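Local structure of pectinesterase (Sitophilus oryzae, 4PMH) at residues 309-319 and 351-362; 228-236 and 262-270. The protein hydrolyses the methyl esters of pectin to release methanol, and probably takes part in the digestion of plant cell walls. All blocks are in the same frame, centred on the assembly; numbering follows the deposited sequence.

Contact 1 of 2, residues 309-319 and 351-362; sequences NGQLIIKESTI and DNYNRFWEYNNS
The flat amide of N361 meets S317 and I314 across the contact and E358 in its own segment. Its OD1 accepts from S317 N at 2.9 Å, and ND2 donates to I314 O (3.0 Å) and E358 OE2. ND2 reaches I314 O from above the carbonyl plane, on the opposite face from Y359 N, the second donor. CG beside the backbone N (chi1 -63°) turns the amide toward S317, where the chain bends after strand 311-315. With an alanine in place of N361, S317 N would probably lose its acceptor, and I314 O and E358 OE2 a donor each. At the other end N309 ND2 bonds Y353 O and the anti lone pair of D351 OD1, both 3.0 Å away and nearly in the amide plane, while OD1 takes a bond from R336. Q311 CB lies over the centre of the R355 guanidinium, whose NH2 also bonds K263 O. Between these ends a parallel ladder runs from L312 to Y359, the axes of these short strands approaching to 4.7 Å, 11° from parallel. Strand 355-359 is outermost in its sheet; strand 311-315 has 267-270 as its other neighbour, while L312 and I314 touch W329 and Y359 packs on helix 15-18.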
loop_
_atom_site.group_PDB
_atom_site.type_symbol
_atom_site.label_atom_id
_atom_site.label_comp_id
_atom_site.label_asym_id
_atom_site.label_seq_id
_atom_site.Cartn_x
_atom_site.Cartn_y
_atom_site.Cartn_z
ATOM N N ASN A 309 -7.221 12.221 8.889
ATOM C CA ASN A 309 -6.157 12.309 9.850
ATOM C C ASN A 309 -5.502 10.950 9.993
ATOM O O ASN A 309 -5.917 10.105 10.809
ATOM C CB ASN A 309 -6.663 12.874 11.183
ATOM C CG ASN A 309 -5.536 13.289 12.107
ATOM O OD1 ASN A 309 -4.436 13.700 11.679
ATOM N ND2 ASN A 309 -5.804 13.170 13.403
ATOM N N GLY A 310 -4.481 10.750 9.155
ATOM C CA GLY A 310 -3.830 9.445 8.987
ATOM C C GLY A 310 -3.489 8.730 10.284
ATOM O O GLY A 310 -2.925 9.329 11.197
ATOM N N GLN A 311 -3.819 7.443 10.348
ATOM C CA GLN A 311 -3.605 6.629 11.544
ATOM C C GLN A 311 -2.618 5.523 11.226
ATOM O O GLN A 311 -2.789 4.810 10.235
ATOM C CB GLN A 311 -4.923 6.041 12.044
ATOM C CG GLN A 311 -4.944 5.608 13.511
ATOM C CD GLN A 311 -4.321 4.253 13.785
ATOM O OE1 GLN A 311 -4.254 3.388 12.908
ATOM N NE2 GLN A 311 -3.846 4.063 15.019
ATOM N N LEU A 312 -1.599 5.393 12.083
ATOM C CA LEU A 312 -0.520 4.429 11.921
ATOM C C LEU A 312 0.090 4.035 13.262
ATOM O O LEU A 312 0.515 4.880 14.012
ATOM C CB LEU A 312 0.604 5.014 11.066
ATOM C CG LEU A 312 1.899 4.220 10.983
ATOM C CD1 LEU A 312 1.723 2.845 10.347
ATOM C CD2 LEU A 312 2.904 5.022 10.177
ATOM N N ILE A 313 0.150 2.742 13.524
ATOM C CA ILE A 313 0.889 2.204 14.651
ATOM C C ILE A 313 1.976 1.242 14.164
ATOM O O ILE A 313 1.698 0.316 13.400
ATOM C CB ILE A 313 -0.065 1.515 15.618
ATOM C CG1 ILE A 313 -0.903 2.601 16.302
ATOM C CG2 ILE A 313 0.711 0.670 16.646
ATOM C CD1 ILE A 313 -2.003 2.043 17.159
ATOM N N ILE A 314 3.216 1.491 14.587
ATOM C CA ILE A 314 4.324 0.560 14.356
ATOM C C ILE A 314 4.651 -0.091 15.684
ATOM O O ILE A 314 5.087 0.581 16.616
ATOM C CB ILE A 314 5.547 1.257 13.781
ATOM C CG1 ILE A 314 5.199 1.882 12.431
ATOM C CG2 ILE A 314 6.695 0.266 13.610
ATOM C CD1 ILE A 314 6.200 2.898 11.941
ATOM N N LYS A 315 4.393 -1.391 15.770
ATOM C CA LYS A 315 4.497 -2.153 17.020
ATOM C C LYS A 315 5.444 -3.351 16.890
ATOM O O LYS A 315 5.344 -4.109 15.926
ATOM C CB LYS A 315 3.116 -2.692 17.376
ATOM C CG LYS A 315 3.057 -3.570 18.616
ATOM C CD LYS A 315 1.611 -3.676 19.079
ATOM C CE LYS A 315 1.451 -4.581 20.295
ATOM N NZ LYS A 315 0.016 -4.707 20.655
ATOM N N GLU A 316 6.340 -3.530 17.870
ATOM C CA GLU A 316 7.220 -4.707 17.931
ATOM C C GLU A 316 7.916 -4.994 16.607
ATOM O O GLU A 316 8.014 -6.123 16.148
ATOM C CB GLU A 316 6.444 -5.897 18.520
ATOM C CG GLU A 316 6.029 -5.532 19.939
ATOM C CD GLU A 316 5.234 -6.572 20.677
ATOM O OE1 GLU A 316 4.998 -7.641 20.104
ATOM O OE2 GLU A 316 4.869 -6.305 21.847
ATOM N N SER A 317 8.397 -3.919 15.999
ATOM C CA SER A 317 9.087 -3.991 14.739
ATOM C C SER A 317 10.541 -3.525 14.895
ATOM O O SER A 317 10.905 -2.855 15.871
ATOM C CB SER A 317 8.356 -3.153 13.702
ATOM O OG SER A 317 7.119 -3.754 13.364
ATOM N N THR A 318 11.348 -3.908 13.918
ATOM C CA THR A 318 12.725 -3.488 13.826
ATOM C C THR A 318 12.817 -2.234 12.950
ATOM O O THR A 318 12.384 -2.239 11.807
ATOM C CB THR A 318 13.568 -4.618 13.213
ATOM O OG1 THR A 318 13.554 -5.759 14.097
ATOM C CG2 THR A 318 14.995 -4.165 12.984
ATOM N N ILE A 319 13.366 -1.162 13.486
ATOM C CA ILE A 319 13.533 0.071 12.722
ATOM C C ILE A 319 15.030 0.326 12.613
ATOM O O ILE A 319 15.701 0.502 13.635
ATOM C CB ILE A 319 12.831 1.252 13.395
ATOM C CG1 ILE A 319 11.344 0.917 13.636
ATOM C CG2 ILE A 319 12.968 2.507 12.553
ATOM C CD1 ILE A 319 10.553 2.024 14.310
ATOM N N ASP A 351 -8.165 14.507 17.034
ATOM C CA ASP A 351 -7.812 14.996 15.691
ATOM C C ASP A 351 -7.170 16.366 15.687
ATOM O O ASP A 351 -6.940 16.957 14.631
ATOM C CB ASP A 351 -9.046 14.986 14.797
ATOM C CG ASP A 351 -9.530 13.583 14.517
ATOM O OD1 ASP A 351 -8.691 12.734 14.128
ATOM O OD2 ASP A 351 -10.742 13.322 14.696
ATOM N N ASN A 352 -6.859 16.872 16.865
ATOM C CA ASN A 352 -6.041 18.065 16.974
ATOM C C ASN A 352 -4.562 17.741 16.943
ATOM O O ASN A 352 -3.729 18.647 16.870
ATOM C CB ASN A 352 -6.413 18.819 18.238
ATOM C CG ASN A 352 -7.855 19.224 18.225
ATOM O OD1 ASN A 352 -8.228 20.163 17.531
ATOM N ND2 ASN A 352 -8.692 18.470 18.924
ATOM N N TYR A 353 -4.249 16.444 17.010
ATOM C CA TYR A 353 -2.903 15.947 16.846
ATOM C C TYR A 353 -2.911 14.858 15.774
ATOM O O TYR A 353 -3.970 14.318 15.431
ATOM C CB TYR A 353 -2.424 15.307 18.142
ATOM C CG TYR A 353 -2.378 16.254 19.312
ATOM C CD1 TYR A 353 -1.232 16.989 19.584
ATOM C CD2 TYR A 353 -3.476 16.398 20.158
ATOM C CE1 TYR A 353 -1.183 17.861 20.657
ATOM C CE2 TYR A 353 -3.437 17.266 21.247
ATOM C CZ TYR A 353 -2.294 17.998 21.483
ATOM O OH TYR A 353 -2.231 18.867 22.547
ATOM N N ASN A 354 -1.722 14.521 15.284
ATOM C CA ASN A 354 -1.571 13.377 14.415
ATOM C C ASN A 354 -1.817 12.085 15.179
ATOM O O ASN A 354 -1.887 12.080 16.415
ATOM C CB ASN A 354 -0.215 13.385 13.761
ATOM C CG ASN A 354 -0.085 14.498 12.759
ATOM O OD1 ASN A 354 0.408 15.581 13.090
ATOM N ND2 ASN A 354 -0.605 14.274 11.547
ATOM N N ARG A 355 -1.990 10.998 14.433
ATOM C CA ARG A 355 -2.266 9.689 15.030
ATOM C C ARG A 355 -1.221 8.683 14.592
ATOM O O ARG A 355 -1.541 7.571 14.138
ATOM C CB ARG A 355 -3.681 9.174 14.675
ATOM C CG ARG A 355 -4.829 10.188 14.803
ATOM C CD ARG A 355 -5.864 9.970 13.672
ATOM N NE ARG A 355 -6.754 8.956 14.117
ATOM C CZ ARG A 355 -7.626 8.269 13.405
ATOM N NH1 ARG A 355 -7.813 8.434 12.093
ATOM N NH2 ARG A 355 -8.329 7.377 14.081
ATOM N N PHE A 356 0.038 9.062 14.750
ATOM C CA PHE A 356 1.156 8.188 14.478
ATOM C C PHE A 356 1.772 7.761 15.800
ATOM O O PHE A 356 2.162 8.600 16.604
ATOM C CB PHE A 356 2.216 8.916 13.648
ATOM C CG PHE A 356 1.710 9.507 12.365
ATOM C CD1 PHE A 356 0.677 8.925 11.659
ATOM C CD2 PHE A 356 2.294 10.650 11.862
ATOM C CE1 PHE A 356 0.232 9.471 10.468
ATOM C CE2 PHE A 356 1.855 11.213 10.677
ATOM C CZ PHE A 356 0.824 10.624 9.982
ATOM N N TRP A 357 1.837 6.456 16.039
ATOM C CA TRP A 357 2.293 5.951 17.332
ATOM C C TRP A 357 3.177 4.734 17.187
ATOM O O TRP A 357 3.128 4.033 16.189
ATOM C CB TRP A 357 1.106 5.554 18.226
ATOM C CG TRP A 357 -0.103 6.458 18.147
ATOM C CD1 TRP A 357 -1.200 6.301 17.333
ATOM C CD2 TRP A 357 -0.348 7.617 18.927
ATOM N NE1 TRP A 357 -2.097 7.308 17.553
ATOM C CE2 TRP A 357 -1.607 8.134 18.528
ATOM C CE3 TRP A 357 0.373 8.288 19.921
ATOM C CZ2 TRP A 357 -2.154 9.300 19.086
ATOM C CZ3 TRP A 357 -0.168 9.437 20.466
ATOM C CH2 TRP A 357 -1.434 9.925 20.047
ATOM N N GLU A 358 3.955 4.455 18.226
ATOM C CA GLU A 358 4.785 3.260 18.251
ATOM C C GLU A 358 4.615 2.517 19.567
ATOM O O GLU A 358 4.240 3.118 20.553
ATOM C CB GLU A 358 6.233 3.645 18.131
ATOM C CG GLU A 358 6.615 4.230 16.797
ATOM C CD GLU A 358 8.015 4.754 16.862
ATOM O OE1 GLU A 358 8.142 5.976 16.945
ATOM O OE2 GLU A 358 8.970 3.949 16.903
ATOM N N TYR A 359 4.958 1.232 19.586
ATOM C CA TYR A 359 5.013 0.486 20.838
ATOM C C TYR A 359 6.064 -0.604 20.713
ATOM O O TYR A 359 5.945 -1.461 19.840
ATOM C CB TYR A 359 3.671 -0.188 21.145
ATOM C CG TYR A 359 3.713 -1.066 22.395
ATOM C CD1 TYR A 359 3.861 -0.501 23.647
ATOM C CD2 TYR A 359 3.580 -2.450 22.317
ATOM C CE1 TYR A 359 3.901 -1.282 24.794
ATOM C CE2 TYR A 359 3.624 -3.245 23.470
ATOM C CZ TYR A 359 3.795 -2.647 24.695
ATOM O OH TYR A 359 3.835 -3.403 25.861
ATOM N N ASN A 360 7.077 -0.577 21.577
ATOM C CA ASN A 360 7.981 -1.714 21.748
ATOM C C ASN A 360 8.749 -2.105 20.492
ATOM O O ASN A 360 8.906 -3.288 20.178
ATOM C CB ASN A 360 7.163 -2.906 22.270
ATOM C CG ASN A 360 8.009 -3.938 22.968
ATOM O OD1 ASN A 360 9.133 -3.657 23.381
ATOM N ND2 ASN A 360 7.466 -5.140 23.131
ATOM N N ASN A 361 9.214 -1.103 19.760
ATOM C CA ASN A 361 10.069 -1.336 18.612
ATOM C C ASN A 361 11.526 -1.458 19.067
ATOM O O ASN A 361 11.871 -1.134 20.206
ATOM C CB ASN A 361 9.901 -0.208 17.589
ATOM C CG ASN A 361 8.498 -0.132 17.034
ATOM O OD1 ASN A 361 7.864 -1.161 16.784
ATOM N ND2 ASN A 361 7.985 1.106 16.859
ATOM N N SER A 362 12.371 -1.977 18.193
ATOM C CA SER A 362 13.773 -2.116 18.498
ATOM C C SER A 362 14.578 -1.833 17.272
ATOM O O SER A 362 14.006 -1.506 16.216
ATOM C CB SER A 362 14.059 -3.516 19.049
ATOM O OG SER A 362 13.622 -4.501 18.148
HETATM O O HOH W 1 -2.178 11.894 11.604
HETATM O O HOH W 2 -4.774 6.590 16.843
#

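Contact 2 of 2, residues 228-236 and 262-270; sequences VFGGGSAIF and HKMYGYFVY
The Y267 side chain runs along segment 228-236 from A234 to F229. CB lies 4.1 Å from A234 O, at the first bridged pair of the two strands. CG stands beside the backbone N (chi1 -69°), a turn that carries the ring toward segment 228-236. There CD1 meets A234 CB at 3.6 Å and CE1 meets G232 O at the same distance, while CE2 on the far side of the ring reaches V228 CG1 at 4.0 Å. CZ comes 3.5 Å from G230 O. The tip, OH, bonds A204 O and sits against the peptide carbon of F229; a CB on G230 would press on this hydroxyl and, with phi at 125°, would also collide with the preceding carbonyl oxygen. A polar cluster precedes the strands: S233 OG donates to Y265 O (2.6 Å), K263 NZ donates to G231 O (2.9 Å), and one water joins S233 OG to K263 NZ. Beyond it F268 N to A234 O and F236 N to F268 O (2.7 Å) continue the ladder, with axes 8° from parallel. Parallel neighbours in register, joined by a chain that passes through other sheets, are strands of successive coils in the right-handed parallel beta-helix characteristic of pectinesterases.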
loop_
_atom_site.group_PDB
_atom_site.type_symbol
_atom_site.label_atom_id
_atom_site.label_comp_id
_atom_site.label_asym_id
_atom_site.label_seq_id
_atom_site.Cartn_x
_atom_site.Cartn_y
_atom_site.Cartn_z
ATOM N N VAL A 228 3.783 3.814 0.930
ATOM C CA VAL A 228 2.607 3.099 1.434
ATOM C C VAL A 228 1.643 4.192 1.865
ATOM O O VAL A 228 1.872 4.861 2.886
ATOM C CB VAL A 228 2.912 2.154 2.623
ATOM C CG1 VAL A 228 1.639 1.454 3.107
ATOM C CG2 VAL A 228 3.965 1.135 2.234
ATOM N N PHE A 229 0.574 4.376 1.087
ATOM C CA PHE A 229 -0.299 5.514 1.246
ATOM C C PHE A 229 -1.756 5.153 0.987
ATOM O O PHE A 229 -2.062 4.181 0.280
ATOM C CB PHE A 229 0.168 6.651 0.313
ATOM C CG PHE A 229 -0.271 6.492 -1.130
ATOM C CD1 PHE A 229 0.389 5.613 -1.980
ATOM C CD2 PHE A 229 -1.326 7.244 -1.643
ATOM C CE1 PHE A 229 -0.011 5.457 -3.301
ATOM C CE2 PHE A 229 -1.722 7.107 -2.979
ATOM C CZ PHE A 229 -1.058 6.204 -3.803
ATOM N N GLY A 230 -2.652 5.918 1.604
ATOM C CA GLY A 230 -4.088 5.672 1.487
ATOM C C GLY A 230 -4.818 5.497 2.792
ATOM O O GLY A 230 -4.276 5.762 3.883
ATOM N N GLY A 231 -6.059 5.015 2.691
ATOM C CA GLY A 231 -7.000 5.089 3.792
ATOM C C GLY A 231 -7.600 3.795 4.312
ATOM O O GLY A 231 -8.567 3.836 5.062
ATOM N N GLY A 232 -7.037 2.657 3.947
ATOM C CA GLY A 232 -7.605 1.382 4.350
ATOM C C GLY A 232 -7.259 1.044 5.787
ATOM O O GLY A 232 -6.434 1.718 6.423
ATOM N N SER A 233 -7.910 0.008 6.301
ATOM C CA SER A 233 -7.449 -0.662 7.496
ATOM C C SER A 233 -6.494 -1.736 7.029
ATOM O O SER A 233 -6.926 -2.811 6.618
ATOM C CB SER A 233 -8.606 -1.293 8.260
ATOM O OG SER A 233 -9.437 -0.317 8.858
ATOM N N ALA A 234 -5.196 -1.457 7.083
ATOM C CA ALA A 234 -4.199 -2.357 6.488
ATOM C C ALA A 234 -3.213 -2.841 7.533
ATOM O O ALA A 234 -2.599 -2.038 8.229
ATOM C CB ALA A 234 -3.466 -1.666 5.347
ATOM N N ILE A 235 -3.101 -4.165 7.644
ATOM C CA ILE A 235 -2.209 -4.830 8.578
ATOM C C ILE A 235 -1.004 -5.361 7.812
ATOM O O ILE A 235 -1.163 -6.007 6.767
ATOM C CB ILE A 235 -2.933 -6.006 9.259
ATOM C CG1 ILE A 235 -4.088 -5.465 10.094
ATOM C CG2 ILE A 235 -1.978 -6.850 10.083
ATOM C CD1 ILE A 235 -5.153 -6.500 10.400
ATOM N N PHE A 236 0.192 -5.081 8.321
ATOM C CA PHE A 236 1.439 -5.537 7.716
ATOM C C PHE A 236 2.168 -6.343 8.766
ATOM O O PHE A 236 2.691 -5.771 9.718
ATOM C CB PHE A 236 2.306 -4.352 7.312
ATOM C CG PHE A 236 1.688 -3.480 6.272
ATOM C CD1 PHE A 236 1.911 -3.723 4.915
ATOM C CD2 PHE A 236 0.876 -2.413 6.634
ATOM C CE1 PHE A 236 1.340 -2.911 3.954
ATOM C CE2 PHE A 236 0.298 -1.602 5.667
ATOM C CZ PHE A 236 0.536 -1.849 4.328
ATOM N N HIS A 262 -12.893 9.354 11.686
ATOM C CA HIS A 262 -13.823 8.519 12.424
ATOM C C HIS A 262 -13.439 7.054 12.364
ATOM O O HIS A 262 -14.059 6.214 13.017
ATOM C CB HIS A 262 -15.244 8.768 11.902
ATOM C CG HIS A 262 -15.620 10.217 11.927
ATOM N ND1 HIS A 262 -16.369 10.779 12.940
ATOM C CD2 HIS A 262 -15.283 11.239 11.102
ATOM C CE1 HIS A 262 -16.501 12.076 12.724
ATOM N NE2 HIS A 262 -15.852 12.381 11.615
ATOM N N LYS A 263 -12.402 6.746 11.593
ATOM C CA LYS A 263 -11.880 5.384 11.503
ATOM C C LYS A 263 -10.785 5.206 12.553
ATOM O O LYS A 263 -9.780 5.913 12.541
ATOM C CB LYS A 263 -11.341 5.111 10.081
ATOM C CG LYS A 263 -11.176 3.636 9.738
ATOM C CD LYS A 263 -10.575 3.394 8.346
ATOM C CE LYS A 263 -11.591 3.442 7.228
ATOM N NZ LYS A 263 -11.126 2.762 5.986
ATOM N N MET A 264 -10.990 4.241 13.448
ATOM C CA MET A 264 -10.041 3.905 14.494
ATOM C C MET A 264 -8.782 3.223 13.953
ATOM O O MET A 264 -7.673 3.451 14.438
ATOM C CB MET A 264 -10.705 2.931 15.486
ATOM C CG MET A 264 -10.885 3.431 16.908
ATOM S SD MET A 264 -10.923 2.025 18.053
ATOM C CE MET A 264 -9.526 2.370 19.117
ATOM N N TYR A 265 -8.994 2.325 13.001
ATOM C CA TYR A 265 -7.957 1.440 12.498
ATOM C C TYR A 265 -7.481 1.840 11.109
ATOM O O TYR A 265 -8.145 1.555 10.111
ATOM C CB TYR A 265 -8.482 -0.005 12.488
ATOM C CG TYR A 265 -8.933 -0.435 13.870
ATOM C CD1 TYR A 265 -8.011 -0.618 14.873
ATOM C CD2 TYR A 265 -10.278 -0.584 14.176
ATOM C CE1 TYR A 265 -8.406 -0.987 16.158
ATOM C CE2 TYR A 265 -10.683 -0.947 15.451
ATOM C CZ TYR A 265 -9.745 -1.141 16.435
ATOM O OH TYR A 265 -10.130 -1.492 17.710
ATOM N N GLY A 266 -6.309 2.477 11.061
ATOM C CA GLY A 266 -5.635 2.764 9.802
ATOM C C GLY A 266 -4.616 1.685 9.522
ATOM O O GLY A 266 -4.973 0.530 9.272
ATOM N N TYR A 267 -3.342 2.045 9.596
ATOM C CA TYR A 267 -2.257 1.124 9.259
ATOM C C TYR A 267 -1.642 0.520 10.538
ATOM O O TYR A 267 -1.396 1.218 11.505
ATOM C CB TYR A 267 -1.210 1.851 8.412
ATOM C CG TYR A 267 -1.632 2.236 7.007
ATOM C CD1 TYR A 267 -2.744 1.664 6.387
ATOM C CD2 TYR A 267 -0.876 3.164 6.265
ATOM C CE1 TYR A 267 -3.094 1.991 5.076
ATOM C CE2 TYR A 267 -1.219 3.488 4.968
ATOM C CZ TYR A 267 -2.339 2.913 4.382
ATOM O OH TYR A 267 -2.662 3.228 3.092
ATOM N N PHE A 268 -1.446 -0.793 10.536
ATOM C CA PHE A 268 -0.812 -1.510 11.636
ATOM C C PHE A 268 0.384 -2.288 11.102
ATOM O O PHE A 268 0.233 -3.219 10.278
ATOM C CB PHE A 268 -1.814 -2.468 12.271
ATOM C CG PHE A 268 -1.324 -3.137 13.517
ATOM C CD1 PHE A 268 -0.907 -2.414 14.611
ATOM C CD2 PHE A 268 -1.326 -4.505 13.598
ATOM C CE1 PHE A 268 -0.478 -3.053 15.767
ATOM C CE2 PHE A 268 -0.917 -5.158 14.748
ATOM C CZ PHE A 268 -0.488 -4.438 15.828
ATOM N N VAL A 269 1.567 -1.871 11.539
ATOM C CA VAL A 269 2.827 -2.507 11.174
ATOM C C VAL A 269 3.336 -3.282 12.396
ATOM O O VAL A 269 3.627 -2.676 13.437
ATOM C CB VAL A 269 3.843 -1.450 10.737
ATOM C CG1 VAL A 269 5.182 -2.093 10.470
ATOM C CG2 VAL A 269 3.342 -0.685 9.506
ATOM N N TYR A 270 3.430 -4.610 12.265
ATOM C CA TYR A 270 3.687 -5.522 13.384
ATOM C C TYR A 270 4.713 -6.611 13.018
ATOM O O TYR A 270 4.604 -7.239 11.976
ATOM C CB TYR A 270 2.376 -6.176 13.767
ATOM C CG TYR A 270 2.417 -7.197 14.876
ATOM C CD1 TYR A 270 2.815 -6.847 16.152
ATOM C CD2 TYR A 270 1.952 -8.491 14.667
ATOM C CE1 TYR A 270 2.813 -7.769 17.184
ATOM C CE2 TYR A 270 1.943 -9.422 15.700
ATOM C CZ TYR A 270 2.380 -9.053 16.954
ATOM O OH TYR A 270 2.392 -9.973 17.979
HETATM O O HOH W 3 -11.458 0.344 7.090
#

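Overall arrangement
Contacts 1 and 2 are alternate strand pairs of one parallel sheet, linked by the pairing of 267-270 with 311-315; their centres are 11 Å apart. The junction is direct: K315 N lies 2.8 Å from V269 O and R355 NH2 2.6 Å from K263 O, both probable hydrogen bonds. Contact 2 is nearer the centre of the chain, about 9 Å against 16 Å for contact 1, centre to centre. It also borders the catalytic site assigned by similarity, the F229 side chain being about 3 Å from that of D200, the probable proton donor. F229 also lies about 4 Å from W292, and F356 of contact 1 about 5 Å from R290, side chain to side chain, both probable substrate-binding residues.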